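PDB 3B55: succinoglycan biosynthesis protein from Bacillus cereus ATCC 14579, which is not characterised in function but binds calcium and belongs to the erythromycin esterase-like family, so it may be a hydrolase. Local coordinates for residues G392-K395 and T396-N399; D151-R154 and Q155-N159. The protein carries 1 engineered substitution. All blocks are in the same frame, centred on the assembly; numbering follows the deposited sequence.

Interaction 1 of 2, residues G392-K395 and T396-N399; sequences GVTK and TWLN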
loop_
_atom_site.group_PDB
_atom_site.type_symbol
_atom_site.label_atom_id
_atom_site.label_comp_id
_atom_site.label_asym_id
_atom_site.label_seq_id
_atom_site.Cartn_x
_atom_site.Cartn_y
_atom_site.Cartn_z
ATOM N N GLY A 392 7.059 -27.527 -14.753
ATOM C CA GLY A 392 6.897 -28.782 -14.037
ATOM C C GLY A 392 6.016 -28.763 -12.805
ATOM O O GLY A 392 5.050 -28.004 -12.723
ATOM N N VAL A 393 6.364 -29.613 -11.844
ATOM C CA VAL A 393 5.616 -29.735 -10.601
ATOM C C VAL A 393 5.596 -28.431 -9.809
ATOM O O VAL A 393 4.639 -28.145 -9.095
ATOM C CB VAL A 393 6.202 -30.860 -9.717
ATOM C CG1 VAL A 393 6.053 -32.204 -10.428
ATOM C CG2 VAL A 393 7.668 -30.583 -9.430
ATOM N N THR A 394 6.654 -27.637 -9.942
ATOM C CA THR A 394 6.741 -26.369 -9.230
ATOM C C THR A 394 5.618 -25.450 -9.671
ATOM O O THR A 394 5.059 -24.703 -8.873
ATOM C CB THR A 394 8.078 -25.661 -9.495
ATOM O OG1 THR A 394 9.154 -26.521 -9.111
ATOM C CG2 THR A 394 8.162 -24.376 -8.691
ATOM N N LYS A 395 5.301 -25.505 -10.957
ATOM C CA LYS A 395 4.241 -24.689 -11.515
ATOM C C LYS A 395 2.905 -25.101 -10.911
ATOM O O LYS A 395 2.107 -24.257 -10.510
ATOM C CB LYS A 395 4.210 -24.860 -13.033
ATOM C CG LYS A 395 3.160 -24.032 -13.745
ATOM C CD LYS A 395 3.310 -24.171 -15.253
ATOM C CE LYS A 395 2.279 -23.341 -16.003
ATOM N NZ LYS A 395 2.560 -23.305 -17.467
ATOM N N THR A 396 2.676 -26.408 -10.844
ATOM C CA THR A 396 1.439 -26.966 -10.295
ATOM C C THR A 396 1.316 -26.649 -8.812
ATOM O O THR A 396 0.257 -26.267 -8.331
ATOM C CB THR A 396 1.410 -28.501 -10.458
ATOM O OG1 THR A 396 1.597 -28.840 -11.840
ATOM C CG2 THR A 396 0.081 -29.067 -9.967
ATOM N N TRP A 397 2.415 -26.832 -8.094
ATOM C CA TRP A 397 2.471 -26.572 -6.660
ATOM C C TRP A 397 2.181 -25.096 -6.356
ATOM O O TRP A 397 1.524 -24.781 -5.367
ATOM C CB TRP A 397 3.855 -26.974 -6.150
ATOM C CG TRP A 397 4.214 -26.462 -4.799
ATOM C CD1 TRP A 397 3.795 -26.946 -3.592
ATOM C CD2 TRP A 397 5.102 -25.380 -4.514
ATOM N NE1 TRP A 397 4.371 -26.233 -2.572
ATOM C CE2 TRP A 397 5.174 -25.259 -3.110
ATOM C CE3 TRP A 397 5.833 -24.487 -5.309
ATOM C CZ2 TRP A 397 5.966 -24.293 -2.481
ATOM C CZ3 TRP A 397 6.620 -23.524 -4.687
ATOM C CH2 TRP A 397 6.673 -23.430 -3.283
ATOM N N LEU A 398 2.667 -24.198 -7.214
ATOM C CA LEU A 398 2.445 -22.770 -7.030
ATOM C C LEU A 398 0.984 -22.381 -7.258
ATOM O O LEU A 398 0.538 -21.316 -6.817
ATOM C CB LEU A 398 3.331 -21.952 -7.978
ATOM C CG LEU A 398 4.805 -21.761 -7.619
ATOM C CD1 LEU A 398 5.508 -21.004 -8.733
ATOM C CD2 LEU A 398 4.919 -20.997 -6.306
ATOM N N ASN A 399 0.235 -23.234 -7.951
ATOM C CA ASN A 399 -1.170 -22.942 -8.216
ATOM C C ASN A 399 -2.131 -23.653 -7.280
ATOM O O ASN A 399 -3.337 -23.670 -7.505
ATOM C CB ASN A 399 -1.522 -23.259 -9.672
ATOM C CG ASN A 399 -1.234 -22.096 -10.601
ATOM O OD1 ASN A 399 -0.073 -21.778 -10.886
ATOM N ND2 ASN A 399 -2.295 -21.441 -11.069
#

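Interaction 2 of 2, residues D151-R154 and Q155-N159; sequences DWIR and QYNAN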
loop_
_atom_site.group_PDB
_atom_site.type_symbol
_atom_site.label_atom_id
_atom_site.label_comp_id
_atom_site.label_asym_id
_atom_site.label_seq_id
_atom_site.Cartn_x
_atom_site.Cartn_y
_atom_site.Cartn_z
ATOM N N ASP A 151 13.578 10.365 2.788
ATOM C CA ASP A 151 14.730 11.237 2.628
ATOM C C ASP A 151 15.395 10.972 1.282
ATOM O O ASP A 151 15.838 11.903 0.618
ATOM C CB ASP A 151 15.734 11.032 3.757
ATOM C CG ASP A 151 16.936 11.945 3.627
ATOM O OD1 ASP A 151 16.737 13.121 3.262
ATOM O OD2 ASP A 151 18.071 11.496 3.892
ATOM N N TRP A 152 15.470 9.708 0.872
ATOM C CA TRP A 152 16.068 9.407 -0.424
ATOM C C TRP A 152 15.206 10.042 -1.526
ATOM O O TRP A 152 15.732 10.583 -2.504
ATOM C CB TRP A 152 16.159 7.898 -0.664
ATOM C CG TRP A 152 16.476 7.596 -2.091
ATOM C CD1 TRP A 152 17.681 7.746 -2.710
ATOM C CD2 TRP A 152 15.541 7.239 -3.118
ATOM N NE1 TRP A 152 17.554 7.520 -4.060
ATOM C CE2 TRP A 152 16.249 7.211 -4.339
ATOM C CE3 TRP A 152 14.169 6.954 -3.126
ATOM C CZ2 TRP A 152 15.635 6.900 -5.560
ATOM C CZ3 TRP A 152 13.556 6.645 -4.343
ATOM C CH2 TRP A 152 14.291 6.627 -5.541
ATOM N N ILE A 153 13.884 9.979 -1.371
ATOM C CA ILE A 153 13.005 10.560 -2.376
ATOM C C ILE A 153 13.165 12.077 -2.419
ATOM O O ILE A 153 13.110 12.677 -3.489
ATOM C CB ILE A 153 11.529 10.233 -2.118
ATOM C CG1 ILE A 153 11.315 8.720 -2.126
ATOM C CG2 ILE A 153 10.679 10.883 -3.197
ATOM C CD1 ILE A 153 9.864 8.308 -1.901
ATOM N N ARG A 154 13.346 12.691 -1.251
ATOM C CA ARG A 154 13.534 14.136 -1.165
ATOM C C ARG A 154 14.807 14.505 -1.926
ATOM O O ARG A 154 14.837 15.485 -2.677
ATOM C CB ARG A 154 13.683 14.567 0.296
ATOM C CG ARG A 154 14.121 16.019 0.475
ATOM C CD ARG A 154 14.433 16.329 1.935
ATOM N NE ARG A 154 15.656 15.675 2.395
ATOM C CZ ARG A 154 16.876 15.977 1.958
ATOM N NH1 ARG A 154 17.045 16.923 1.045
ATOM N NH2 ARG A 154 17.931 15.346 2.445
ATOM N N GLN A 155 15.855 13.711 -1.727
ATOM C CA GLN A 155 17.139 13.944 -2.384
ATOM C C GLN A 155 17.035 13.746 -3.891
ATOM O O GLN A 155 17.525 14.562 -4.676
ATOM C CB GLN A 155 18.205 13.002 -1.811
ATOM C CG GLN A 155 18.617 13.333 -0.391
ATOM C CD GLN A 155 19.699 12.403 0.132
ATOM O OE1 GLN A 155 19.493 11.667 1.101
ATOM N NE2 GLN A 155 20.860 12.430 -0.512
ATOM N N TYR A 156 16.400 12.654 -4.293
ATOM C CA TYR A 156 16.222 12.360 -5.703
ATOM C C TYR A 156 15.496 13.506 -6.406
ATOM O O TYR A 156 15.853 13.880 -7.522
ATOM C CB TYR A 156 15.431 11.056 -5.863
ATOM C CG TYR A 156 15.182 10.659 -7.297
ATOM C CD1 TYR A 156 14.147 11.235 -8.036
ATOM C CD2 TYR A 156 16.008 9.732 -7.931
ATOM C CE1 TYR A 156 13.942 10.895 -9.375
ATOM C CE2 TYR A 156 15.813 9.387 -9.270
ATOM C CZ TYR A 156 14.784 9.971 -9.982
ATOM O OH TYR A 156 14.595 9.623 -11.300
ATOM N N ASN A 157 14.486 14.069 -5.743
ATOM C CA ASN A 157 13.701 15.163 -6.313
ATOM C C ASN A 157 14.428 16.516 -6.418
ATOM O O ASN A 157 14.049 17.367 -7.224
ATOM C CB ASN A 157 12.406 15.350 -5.513
ATOM C CG ASN A 157 11.378 14.276 -5.802
ATOM O OD1 ASN A 157 10.313 14.226 -5.181
ATOM N ND2 ASN A 157 11.695 13.402 -6.743
ATOM N N ALA A 158 15.467 16.718 -5.612
ATOM C CA ALA A 158 16.202 17.980 -5.642
ATOM C C ALA A 158 17.439 17.913 -6.534
ATOM O O ALA A 158 18.131 18.915 -6.714
ATOM C CB ALA A 158 16.605 18.388 -4.222
ATOM N N ASN A 159 17.709 16.730 -7.083
ATOM C CA ASN A 159 18.857 16.515 -7.962
ATOM C C ASN A 159 18.442 16.978 -9.356
ATOM O O ASN A 159 17.523 16.419 -9.954
ATOM C CB ASN A 159 19.221 15.027 -7.989
ATOM C CG ASN A 159 20.476 14.734 -8.797
ATOM O OD1 ASN A 159 20.815 15.454 -9.738
ATOM N ND2 ASN A 159 21.168 13.661 -8.436
#

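Interaction 1 of 2, residues G392-K395 and T396-N399
Trp397 projects its indole outward, across the side of a short helix, and the CE3 edge of its six-membered ring meets Thr394 of the previous turn. The overlap is slight. CE3 of Trp397 lies 4.1 Å from the methyl CG2 of Thr394, and the carbonyl O of Thr394 sits at the edge of the indole, in the plane of the rings. With CG anti to the backbone N (chi1 165°), the indole is placed beside Thr394, while the methyl of Thr394, itself anti to its own N, faces the same side of the helix.

Leu398 approaches that carbonyl from another direction: its branch carbon CG comes within 3.2 Å of Thr394 O, which also accepts the hydrogen bond from Leu398 N at 3.0 Å, the donor tilted 32° from the carbonyl plane. The oxygen is thus gripped by one N-H and walled by carbon from both Trp397 and Leu398. One residue earlier, Trp397 N donates to Val393 O over 2.8 Å, a straighter bond (164° at the hydrogen). The ladder is weak at both ends, where Thr396 N reaches Gly392 O and Asn399 N reaches Lys395 O.

The apolar side is covered from without. Tyr37, Tyr371 and His402 bring their rings to the indole, Ile42 of helix 39-49 touches Val393, Thr394 and Trp397, and Leu423 meets Leu398. Lys395 and Thr396 are exposed. The arrangement is that of a short amphipathic alpha-helix of i to i+4 bonds, one apolar face packed against neighbouring helices and loops and the other turned to solvent.

Interaction 2 of 2, residues D151-R154 and Q155-N159
Arg154 and Gln155 touch near the C-terminal end of the amphipathic alpha-helix 144-158, where i to i+4 hydrogen bonds set the spacing of the side chains. From its CB, 3.1 Å from Gln155 N, the Arg154 chain runs out through CG, anti to the backbone N, and then bends at chi3 (70°), which folds the guanidinium back toward the preceding turn. There NE makes a weak hydrogen bond with Asp151 OD1, and another weak one joins it to the hydroxyl of Tyr125 on helix 116-128. CZ and the terminal nitrogens lie over Gln155, whose CG covers one face of the guanidinium, 3.5 Å from NH2. NH2 closes a salt bridge to Asp151 OD1 at 2.7 Å, using the syn lone pair of the carboxylate, although the oxygen stands 23° out of the guanidinium plane. Two donors of one arginine thus converge on a single oxygen, which should help fix the rotation of both groups.

A second, aromatic pair lies on another side of the helix. Trp152 and Tyr156 point the same way, side by side, with ring planes 51° apart, an oblique aromatic contact. Tyr156 CB rests over one face of the indole, toward its rim. Val102 of helix 88-104 touches both side chains, and His162 stacks on Tyr156. Ile153 and Asn157 face Val126 and Val166 instead. Beneath the side chains, Tyr156 N bonds to Trp152 O at 2.8 Å and Asn157 N to Ile153 O at 3.0 Å, before the last rung, Ala158 N to Arg154 O, weakens. Between the two aromatic side chains the closest approach is Trp152 CZ2 to Tyr156 CD2, at 3.7 Å.

In the fold
Each interaction is local to its own helix and partly buried: interaction 1 takes up nearly all of a short helix, interaction 2 the last turns of a longer one. They serve separate regions, their centres 42 Å apart and nearest atoms about 29 Å apart. Helix 392-398 is packed against helices 39-49, 371-376 and 423-426, and its inward side is aromatic and aliphatic. Helix 144-158 packs on helices 88-104 and 116-128 and precedes strand 167-172, an outermost strand of the mixed sheet. Here a surface ion pair accompanies the aromatic contact, whereas interaction 1 is held chiefly by backbone hydrogen bonds, with slight side-chain overlap. Neither contact lies at the calcium site of His85 and Glu113.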